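Side-chain contacts in protein tudor (PDB 4Q5W), which acts in germ-cell formation during oogenesis, possibly through the piRNA pathway that represses transposons with the Piwi proteins Aub and AGO3, and binds proteins in a methylation-dependent way: residues C53-A58 with V79-Y84; R67-L72 with G85-V90; L19-K24 with V142-K147; L156-K159 with K165-E168. One frame throughout, in Å; residues are numbered along the deposited sequence. Where two conformers were deposited one is given.

Contact 1 of 4, residues C53-A58 with V79-Y84; sequences CVVQFA and VILIDY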
# COMPACT_ATOMS: atom_id res chain seq x y z
N CYS A 53 -2.05 9.46 -14.28
CA CYS A 53 -1.72 8.74 -15.50
C CYS A 53 -1.78 7.23 -15.25
O CYS A 53 -2.32 6.80 -14.24
CB CYS A 53 -0.34 9.15 -16.00
SG CYS A 53 0.97 9.02 -14.76
N VAL A 54 -1.25 6.45 -16.18
CA VAL A 54 -1.17 5.00 -16.02
C VAL A 54 0.25 4.55 -16.32
O VAL A 54 0.89 5.10 -17.22
CB VAL A 54 -2.14 4.27 -16.99
CG1 VAL A 54 -1.92 2.76 -16.96
CG2 VAL A 54 -3.58 4.59 -16.64
N VAL A 55 0.77 3.58 -15.57
CA VAL A 55 2.09 3.04 -15.88
C VAL A 55 2.07 1.52 -15.93
O VAL A 55 1.16 0.89 -15.39
CB VAL A 55 3.15 3.48 -14.85
CG1 VAL A 55 3.22 5.00 -14.76
CG2 VAL A 55 2.85 2.87 -13.47
N GLN A 56 3.07 0.94 -16.59
CA GLN A 56 3.30 -0.50 -16.49
C GLN A 56 4.23 -0.76 -15.31
O GLN A 56 5.27 -0.11 -15.20
CB GLN A 56 3.91 -1.06 -17.78
CG GLN A 56 4.05 -2.59 -17.80
CD GLN A 56 4.39 -3.13 -19.17
OE1 GLN A 56 5.01 -2.44 -19.98
NE2 GLN A 56 3.98 -4.36 -19.45
N PHE A 57 3.85 -1.69 -14.43
CA PHE A 57 4.67 -2.05 -13.28
C PHE A 57 5.65 -3.14 -13.72
O PHE A 57 5.24 -4.16 -14.26
CB PHE A 57 3.75 -2.58 -12.16
CG PHE A 57 4.43 -2.79 -10.82
CD1 PHE A 57 5.58 -2.11 -10.47
CD2 PHE A 57 3.87 -3.67 -9.90
CE1 PHE A 57 6.18 -2.31 -9.23
CE2 PHE A 57 4.46 -3.87 -8.65
CZ PHE A 57 5.61 -3.20 -8.32
N ALA A 58 6.94 -2.91 -13.49
CA ALA A 58 7.96 -3.84 -13.98
C ALA A 58 7.83 -5.22 -13.35
O ALA A 58 8.09 -6.24 -14.00
CB ALA A 58 9.35 -3.28 -13.72
N VAL A 79 6.67 7.28 -9.36
CA VAL A 79 5.22 7.36 -9.29
C VAL A 79 4.69 6.53 -8.12
O VAL A 79 5.38 5.64 -7.64
CB VAL A 79 4.57 6.83 -10.58
CG1 VAL A 79 5.11 7.58 -11.79
CG2 VAL A 79 4.80 5.33 -10.72
N ILE A 80 3.47 6.85 -7.69
CA ILE A 80 2.74 5.99 -6.76
C ILE A 80 1.65 5.25 -7.53
O ILE A 80 0.96 5.83 -8.38
CB ILE A 80 2.13 6.78 -5.56
CG1 ILE A 80 1.28 5.85 -4.68
CG2 ILE A 80 1.29 7.95 -6.03
CD1 ILE A 80 0.78 6.52 -3.38
N LEU A 81 1.51 3.95 -7.27
CA LEU A 81 0.39 3.19 -7.82
C LEU A 81 -0.78 3.43 -6.88
O LEU A 81 -0.90 2.76 -5.84
CB LEU A 81 0.72 1.70 -7.93
CG LEU A 81 2.07 1.37 -8.60
CD1 LEU A 81 2.23 -0.14 -8.76
CD2 LEU A 81 2.21 2.07 -9.95
N ILE A 82 -1.62 4.39 -7.24
CA ILE A 82 -2.58 4.98 -6.31
C ILE A 82 -3.57 4.00 -5.70
O ILE A 82 -4.04 4.21 -4.58
CB ILE A 82 -3.36 6.15 -6.93
CG1 ILE A 82 -4.17 5.69 -8.14
CG2 ILE A 82 -2.40 7.27 -7.30
CD1 ILE A 82 -5.22 6.69 -8.57
N ASP A 83 -3.88 2.92 -6.41
CA ASP A 83 -4.85 1.97 -5.90
C ASP A 83 -4.23 1.05 -4.87
O ASP A 83 -4.96 0.37 -4.15
CB ASP A 83 -5.50 1.18 -7.05
CG ASP A 83 -6.41 2.05 -7.89
OD1 ASP A 83 -7.11 2.91 -7.30
OD2 ASP A 83 -6.43 1.89 -9.13
N TYR A 84 -2.90 1.06 -4.76
CA TYR A 84 -2.18 0.11 -3.90
C TYR A 84 -1.29 0.78 -2.86
O TYR A 84 -1.21 0.32 -1.71
CB TYR A 84 -1.36 -0.87 -4.75
CG TYR A 84 -2.22 -1.73 -5.63
CD1 TYR A 84 -2.69 -1.26 -6.86
CD2 TYR A 84 -2.60 -3.00 -5.23
CE1 TYR A 84 -3.49 -2.06 -7.66
CE2 TYR A 84 -3.39 -3.79 -6.03
CZ TYR A 84 -3.83 -3.30 -7.25
OH TYR A 84 -4.63 -4.10 -8.04
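Leu-81 reaches across to Val-55 and Phe-57 inside the SH3-like Tudor core, where an antiparallel sheet curls enough to bring side chains of non-adjacent strands together. The Phe-57 ring probably lies where related Tudor domains place an aromatic cage for methylated arginine, with Tyr-64, Tyr-84 and Asn-86 near and Leu-81 perhaps in its wall. Strands 52-56 and 77-81 are separated within that sheet by strand 63-71, so no backbone bond joins them and side chains alone bridge the gap; the CA atoms of Val-55 and Leu-81 lie 8.2 Å apart.

From CB, which points toward the opposite segment, the Leu-81 chain turns so that CG is anti to the carbonyl carbon (chi1 -49°), and the two methyls fork to different partners. CD1 continues the extended chain and settles over one face of the Phe-57 ring, a CH-pi contact with CD1 4.1 Å from the ring centroid and 13° off the normal. CD2 takes the other branch and meets CG2 of Val-55 at 3.7 Å. That same valine methyl also faces Val-79, whose CG2 comes tip to tip with it at 4.2 Å, so Val-55 CG2 sits against two residues of strand 77-81 at once. Val-90 and Leu-93 pack on Val-55 as well, and Asn-86 touches both Phe-57 and Leu-81.

Past Leu-81 the chain folds back in a tight turn, Tyr-84 N donating to Leu-81 O at 2.8 Å.

Contact 2 of 4, residues R67-L72 with G85-V90; sequences RILEVL and GNTTVV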
# COMPACT_ATOMS: atom_id res chain seq x y z
N ARG A 67 0.14 8.26 -9.98
CA ARG A 67 0.30 9.70 -9.79
C ARG A 67 1.79 10.00 -9.72
O ARG A 67 2.55 9.29 -9.06
CB ARG A 67 -0.41 10.20 -8.52
CG ARG A 67 -0.21 11.68 -8.25
CD ARG A 67 -1.17 12.22 -7.18
NE ARG A 67 -1.27 11.32 -6.03
CZ ARG A 67 -0.42 11.33 -5.01
NH1 ARG A 67 -0.59 10.48 -4.00
NH2 ARG A 67 0.60 12.18 -4.99
N ILE A 68 2.21 11.06 -10.40
CA ILE A 68 3.62 11.43 -10.43
C ILE A 68 4.06 12.00 -9.09
O ILE A 68 3.49 12.99 -8.62
CB ILE A 68 3.90 12.46 -11.54
CG1 ILE A 68 3.41 11.94 -12.90
CG2 ILE A 68 5.39 12.79 -11.60
CD1 ILE A 68 4.11 10.69 -13.38
N LEU A 69 5.06 11.38 -8.49
CA LEU A 69 5.65 11.89 -7.26
C LEU A 69 6.84 12.80 -7.54
O LEU A 69 6.97 13.88 -6.96
CB LEU A 69 6.09 10.73 -6.37
CG LEU A 69 4.95 9.89 -5.80
CD1 LEU A 69 5.50 8.72 -5.01
CD2 LEU A 69 4.05 10.76 -4.92
N GLU A 70 7.72 12.36 -8.44
CA GLU A 70 8.91 13.12 -8.77
C GLU A 70 9.26 13.03 -10.26
O GLU A 70 9.15 11.97 -10.87
CB GLU A 70 10.10 12.63 -7.93
CG GLU A 70 11.34 13.49 -8.03
CD GLU A 70 12.45 13.02 -7.11
OE1 GLU A 70 12.24 12.03 -6.38
OE2 GLU A 70 13.53 13.65 -7.11
N VAL A 71 9.65 14.16 -10.83
CA VAL A 71 10.15 14.20 -12.19
C VAL A 71 11.66 14.03 -12.09
O VAL A 71 12.36 14.90 -11.56
CB VAL A 71 9.78 15.53 -12.88
CG1 VAL A 71 10.34 15.58 -14.29
CG2 VAL A 71 8.27 15.70 -12.90
N LEU A 72 12.16 12.90 -12.58
CA LEU A 72 13.57 12.55 -12.43
C LEU A 72 14.37 12.90 -13.67
O LEU A 72 13.82 13.28 -14.70
CB LEU A 72 13.71 11.05 -12.14
CG LEU A 72 13.03 10.57 -10.86
CD1 LEU A 72 13.07 9.06 -10.77
CD2 LEU A 72 13.70 11.19 -9.65
N GLY A 85 -0.61 1.84 -3.26
CA GLY A 85 0.20 2.60 -2.33
C GLY A 85 1.71 2.53 -2.52
O GLY A 85 2.43 3.43 -2.09
N ASN A 86 2.19 1.46 -3.15
CA ASN A 86 3.62 1.32 -3.39
C ASN A 86 4.10 2.26 -4.48
O ASN A 86 3.30 2.79 -5.25
CB ASN A 86 4.01 -0.13 -3.72
CG ASN A 86 3.28 -0.68 -4.93
OD1 ASN A 86 2.06 -0.65 -4.99
ND2 ASN A 86 4.04 -1.16 -5.92
N THR A 87 5.41 2.50 -4.51
CA THR A 87 6.00 3.40 -5.49
C THR A 87 6.95 2.65 -6.41
O THR A 87 7.40 1.55 -6.11
CB THR A 87 6.76 4.57 -4.83
OG1 THR A 87 7.95 4.09 -4.20
CG2 THR A 87 5.88 5.28 -3.81
N THR A 88 7.26 3.26 -7.55
CA THR A 88 8.17 2.63 -8.49
C THR A 88 8.65 3.68 -9.48
O THR A 88 8.11 4.79 -9.53
CB THR A 88 7.49 1.46 -9.24
OG1 THR A 88 8.46 0.76 -10.02
CG2 THR A 88 6.38 1.96 -10.14
N VAL A 89 9.67 3.33 -10.24
CA VAL A 89 10.26 4.26 -11.20
C VAL A 89 10.07 3.73 -12.61
O VAL A 89 10.44 2.58 -12.90
CB VAL A 89 11.75 4.48 -10.93
CG1 VAL A 89 12.40 5.23 -12.09
CG2 VAL A 89 11.95 5.23 -9.63
N VAL A 90 9.49 4.56 -13.47
CA VAL A 90 9.19 4.16 -14.83
C VAL A 90 9.79 5.17 -15.81
O VAL A 90 10.18 6.28 -15.42
CB VAL A 90 7.67 4.09 -15.06
CG1 VAL A 90 7.02 3.16 -14.03
CG2 VAL A 90 7.06 5.47 -14.96
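Leu-69 and Thr-87 form the closer half of this contact, with Leu-69 CD1 lying 3.7 Å from Thr-87 CG2 and the two side chains crossing at about a right angle. Their strands, 63-71 and 87-90, flank strand 77-81 in the antiparallel sheet of the Tudor core and run in nearly the same direction, 20° apart over the touching parts. The side chains therefore meet over the strand between them, and Thr-87 also rests on Lys-78 of that strand. The threonine presents its methyl because OG1 occupies the place between the backbone N and the carbonyl carbon (chi1 70°), which turns CG2 to the leucine.

Farther along, the packing is looser and closer to solvent. Leu-72 CD1 approaches both methyls of Val-89, at 4.1 Å from CG1 and 4.2 Å from CG2, and Val-89 itself is exposed. At Leu-69 and Glu-70, which both face Lys-78, strand 63-71 carries a classic beta bulge, just before the chain reaches Leu-72.

Only 122 Å² is buried in all, and no hydrogen bond crosses between the two segments. Every closest approach is methyl to methyl, which implies nondirectional hydrophobic cohesion at the surface of the sheet.

Contact 3 of 4, residues L19-K24 with V142-K147; sequences LQFSEK and VEFVNK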
# COMPACT_ATOMS: atom_id res chain seq x y z
N LEU A 19 -4.61 -0.04 2.78
CA LEU A 19 -5.48 -1.21 2.79
C LEU A 19 -6.61 -1.08 1.80
O LEU A 19 -7.18 0.00 1.65
CB LEU A 19 -6.16 -1.40 4.16
CG LEU A 19 -5.36 -1.85 5.37
CD1 LEU A 19 -4.57 -0.69 5.85
CD2 LEU A 19 -6.27 -2.34 6.47
N GLN A 20 -6.98 -2.18 1.17
CA GLN A 20 -8.16 -2.20 0.33
C GLN A 20 -9.28 -2.92 1.08
O GLN A 20 -9.18 -4.11 1.34
CB GLN A 20 -7.87 -2.92 -0.98
CG GLN A 20 -6.79 -2.22 -1.80
CD GLN A 20 -6.46 -2.98 -3.06
OE1 GLN A 20 -6.88 -4.13 -3.23
NE2 GLN A 20 -5.74 -2.34 -3.97
N PHE A 21 -10.33 -2.18 1.43
CA PHE A 21 -11.44 -2.78 2.17
C PHE A 21 -12.30 -3.63 1.25
O PHE A 21 -12.43 -3.31 0.06
CB PHE A 21 -12.25 -1.70 2.88
CG PHE A 21 -11.55 -1.16 4.09
CD1 PHE A 21 -10.71 -0.08 4.00
CD2 PHE A 21 -11.72 -1.77 5.33
CE1 PHE A 21 -10.04 0.41 5.11
CE2 PHE A 21 -11.05 -1.29 6.45
CZ PHE A 21 -10.22 -0.20 6.34
N SER A 22 -12.86 -4.71 1.79
CA SER A 22 -13.49 -5.74 0.95
C SER A 22 -14.64 -5.23 0.09
O SER A 22 -14.90 -5.79 -0.98
CB SER A 22 -13.94 -6.95 1.79
OG SER A 22 -15.05 -6.65 2.63
N GLU A 23 -15.30 -4.16 0.53
CA GLU A 23 -16.39 -3.56 -0.24
C GLU A 23 -15.95 -3.17 -1.66
O GLU A 23 -16.77 -3.11 -2.57
CB GLU A 23 -16.94 -2.30 0.46
CG GLU A 23 -15.95 -1.14 0.46
CD GLU A 23 -16.53 0.19 0.93
OE1 GLU A 23 -17.70 0.24 1.36
OE2 GLU A 23 -15.78 1.20 0.85
N LYS A 24 -14.65 -2.93 -1.83
CA LYS A 24 -14.11 -2.47 -3.11
C LYS A 24 -13.39 -3.54 -3.94
O LYS A 24 -12.76 -3.22 -4.95
CB LYS A 24 -13.14 -1.31 -2.88
CG LYS A 24 -13.81 0.01 -2.53
CD LYS A 24 -12.75 1.10 -2.44
CE LYS A 24 -13.35 2.47 -2.17
NZ LYS A 24 -12.23 3.45 -1.95
N VAL A 142 -10.24 -5.57 10.57
CA VAL A 142 -9.94 -4.20 10.96
C VAL A 142 -10.97 -3.68 11.95
O VAL A 142 -12.17 -3.75 11.71
CB VAL A 142 -9.92 -3.26 9.72
CG1 VAL A 142 -9.57 -1.82 10.13
CG2 VAL A 142 -8.97 -3.79 8.68
N GLU A 143 -10.50 -3.19 13.09
CA GLU A 143 -11.36 -2.49 14.04
C GLU A 143 -10.86 -1.05 14.21
O GLU A 143 -9.65 -0.84 14.36
CB GLU A 143 -11.33 -3.21 15.39
CG GLU A 143 -11.91 -2.41 16.55
CD GLU A 143 -11.93 -3.20 17.84
OE1 GLU A 143 -11.95 -4.44 17.77
OE2 GLU A 143 -11.92 -2.57 18.93
N PHE A 144 -11.77 -0.08 14.21
CA PHE A 144 -11.36 1.32 14.34
C PHE A 144 -11.23 1.81 15.78
O PHE A 144 -12.17 1.75 16.56
CB PHE A 144 -12.28 2.24 13.53
CG PHE A 144 -12.06 2.13 12.05
CD1 PHE A 144 -11.14 2.95 11.43
CD2 PHE A 144 -12.74 1.19 11.30
CE1 PHE A 144 -10.91 2.84 10.07
CE2 PHE A 144 -12.51 1.08 9.94
CZ PHE A 144 -11.60 1.90 9.33
N VAL A 145 -10.04 2.31 16.11
CA VAL A 145 -9.78 2.89 17.42
C VAL A 145 -10.16 4.36 17.41
O VAL A 145 -10.82 4.85 18.32
CB VAL A 145 -8.30 2.78 17.81
CG1 VAL A 145 -8.09 3.33 19.22
CG2 VAL A 145 -7.82 1.34 17.70
N ASN A 146 -9.72 5.07 16.37
CA ASN A 146 -10.00 6.50 16.24
C ASN A 146 -10.25 6.87 14.79
O ASN A 146 -9.30 7.05 14.03
CB ASN A 146 -8.83 7.32 16.79
CG ASN A 146 -9.10 8.82 16.80
OD1 ASN A 146 -10.08 9.30 16.23
ND2 ASN A 146 -8.22 9.57 17.46
N LYS A 147 -11.52 6.99 14.42
CA LYS A 147 -11.87 7.31 13.04
C LYS A 147 -11.56 8.75 12.65
O LYS A 147 -11.34 9.05 11.48
CB LYS A 147 -13.35 7.00 12.78
CG LYS A 147 -13.68 5.52 12.82
CD LYS A 147 -15.14 5.27 12.44
CE LYS A 147 -15.47 3.79 12.50
NZ LYS A 147 -16.86 3.50 12.06
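Val-142 packs its side chain against both Leu-19 and Phe-21, and these apolar contacts, methyl to methyl and methyl to ring, make up most of the interface. Its CG2 methyl touches Leu-19 CD2 at 3.8 Å and Phe-21 CE2 at 3.9 Å; CG1 also approaches the ring, 4.0 Å from Phe-21 CE2. With CG1 anti to the backbone N (chi1 -179°), both branches are directed at the phenylalanine.

The strands behind these side chains, 16-21 and 139-144, cross almost perpendicularly, at 93°, with their short axes 11.3 Å apart. They belong to a five-stranded mixed sheet, consistent with the OB-like, SN-type subdomain that flanks the core in extended Tudor domains, and the contact joins strands from the N-terminal and C-terminal parts of the chain. Ala-6 packs on both Leu-19 and Phe-21, while Val-154 supports Val-142.

The aromatic contact is oblique. Phe-21 and Phe-144 come from opposite directions and meet through their CZ atoms, 3.9 Å apart. Losing the ring to an alanine here would probably open a gap beside Val-142 and leave Phe-144 without its aromatic neighbour.

In the backbone, Lys-24 N donates to Phe-21 O at 2.9 Å, closing the short 3-10 turn that leads into helix 25-37. A bound buffer molecule, probably from the crystallisation liquor, lies near Phe-144 and accepts a hydrogen bond from Glu-23 N.

Contact 4 of 4, residues L156-K159 with K165-E168; sequences LTTK and KIYE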
# COMPACT_ATOMS: atom_id res chain seq x y z
N LEU A 156 -5.44 -4.32 13.95
CA LEU A 156 -5.44 -5.31 12.88
C LEU A 156 -5.26 -6.72 13.44
O LEU A 156 -4.42 -6.94 14.30
CB LEU A 156 -4.31 -5.02 11.89
CG LEU A 156 -4.28 -3.61 11.30
CD1 LEU A 156 -3.00 -3.40 10.51
CD2 LEU A 156 -5.50 -3.37 10.42
N THR A 157 -6.06 -7.66 12.94
CA THR A 157 -5.98 -9.06 13.33
C THR A 157 -5.82 -9.90 12.06
O THR A 157 -6.51 -9.63 11.08
CB THR A 157 -7.28 -9.48 14.07
OG1 THR A 157 -7.54 -8.56 15.15
CG2 THR A 157 -7.16 -10.87 14.64
N THR A 158 -4.95 -10.90 12.06
CA THR A 158 -4.81 -11.73 10.86
C THR A 158 -6.14 -12.41 10.58
O THR A 158 -6.78 -12.94 11.49
CB THR A 158 -3.69 -12.78 10.97
OG1 THR A 158 -3.98 -13.68 12.05
CG2 THR A 158 -2.35 -12.10 11.20
N LYS A 159 -6.58 -12.37 9.33
CA LYS A 159 -7.87 -12.93 8.96
C LYS A 159 -7.72 -14.42 8.69
O LYS A 159 -7.95 -14.90 7.59
CB LYS A 159 -8.44 -12.21 7.73
CG LYS A 159 -9.94 -12.45 7.54
CD LYS A 159 -10.71 -11.86 8.71
CE LYS A 159 -12.20 -12.18 8.62
NZ LYS A 159 -12.91 -11.80 9.89
N LYS A 165 -3.10 -10.92 16.90
CA LYS A 165 -3.29 -9.51 17.21
C LYS A 165 -2.01 -8.77 16.87
O LYS A 165 -1.02 -8.86 17.59
CB LYS A 165 -3.61 -9.32 18.70
CG LYS A 165 -4.81 -10.13 19.17
CD LYS A 165 -5.05 -9.98 20.67
CE LYS A 165 -6.43 -10.53 21.05
NZ LYS A 165 -6.74 -10.39 22.51
N ILE A 166 -2.03 -8.06 15.75
CA ILE A 166 -0.78 -7.60 15.15
C ILE A 166 -0.02 -6.57 15.98
O ILE A 166 1.20 -6.64 16.07
CB ILE A 166 -1.00 -7.13 13.72
CG1 ILE A 166 -1.48 -8.31 12.87
CG2 ILE A 166 0.28 -6.57 13.12
CD1 ILE A 166 -2.01 -7.91 11.51
N TYR A 167 -0.72 -5.63 16.59
CA TYR A 167 -0.05 -4.59 17.37
C TYR A 167 0.75 -5.22 18.51
O TYR A 167 1.95 -4.97 18.67
CB TYR A 167 -1.07 -3.56 17.89
CG TYR A 167 -0.50 -2.52 18.84
CD1 TYR A 167 0.42 -1.58 18.39
CD2 TYR A 167 -0.90 -2.47 20.17
CE1 TYR A 167 0.94 -0.62 19.25
CE2 TYR A 167 -0.39 -1.50 21.04
CZ TYR A 167 0.54 -0.59 20.56
OH TYR A 167 1.05 0.38 21.40
N GLU A 168 0.08 -6.05 19.30
CA GLU A 168 0.72 -6.71 20.42
C GLU A 168 1.74 -7.75 19.97
O GLU A 168 2.82 -7.84 20.56
CB GLU A 168 -0.32 -7.31 21.35
CG GLU A 168 -1.18 -6.26 22.05
CD GLU A 168 -2.37 -5.79 21.23
OE1 GLU A 168 -2.55 -6.28 20.09
OE2 GLU A 168 -3.15 -4.95 21.73
O HOH W 1 -3.68 -5.22 16.62
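The junction between strand 153-158 and the C-terminal helix 166-182 is made by Leu-156 and Ile-166, held together through backbone and side chain alike. Ile-166 N donates to Leu-156 O at 3.0 Å, a nearly straight bond with an angle of 165° at the hydrogen, and the donor lies close to the line of the carbonyl. A water gives the same Leu-156 O a second hydrogen bond and accepts one from Tyr-167 N, at 3.0 Å. One strand carbonyl, Leu-156 O, thus serves two N-H groups of the first helical turn, one directly and one through water.

Lys-165, at the N-cap position, forms a single backbone bridge with Thr-157, so the chain still runs alongside the strand just before it winds into the helix. The helix packs against the five-stranded sheet, consistent with the OB-like subdomain of extended Tudor domains, and Ile-166 is buried there, touching Val-140, Met-112, Phe-129 and Leu-132.

With CG1 anti to the carbonyl carbon (chi1 -63°) and the chain extended beyond it, CD1 reaches Leu-156 CB at 3.7 Å and Thr-158 CG2 at 4.2 Å. An alanine in its place is likely to leave a gap beside Leu-156 CB and Thr-158 CG2. The hydroxyl of Thr-158 turns to other partners, bonding through OG1 with Asp-160 and with Leu-164 N.

Overall arrangement
Contacts 1 and 2 share the four-stranded Tudor sheet, their centres 8 Å apart; their segments alternate along the chain, and Val-79 N with Thr-88 O and Leu-81 N with Asn-86 O probably bond between them. Contacts 3 and 4, centres 13 Å apart, lie on neighbouring strands, 139-144 and 153-158, of the five-stranded sheet and meet where Val-142 and Leu-156 pack. The chain nests the whole Tudor pair inside the loop closed by contact 3, and contact 4 follows last. Although contacts 1 and 3 are centred 22 Å apart, Gln-20 NE2 probably bonds Asp-83 O, tying the two sheets into one extended Tudor unit.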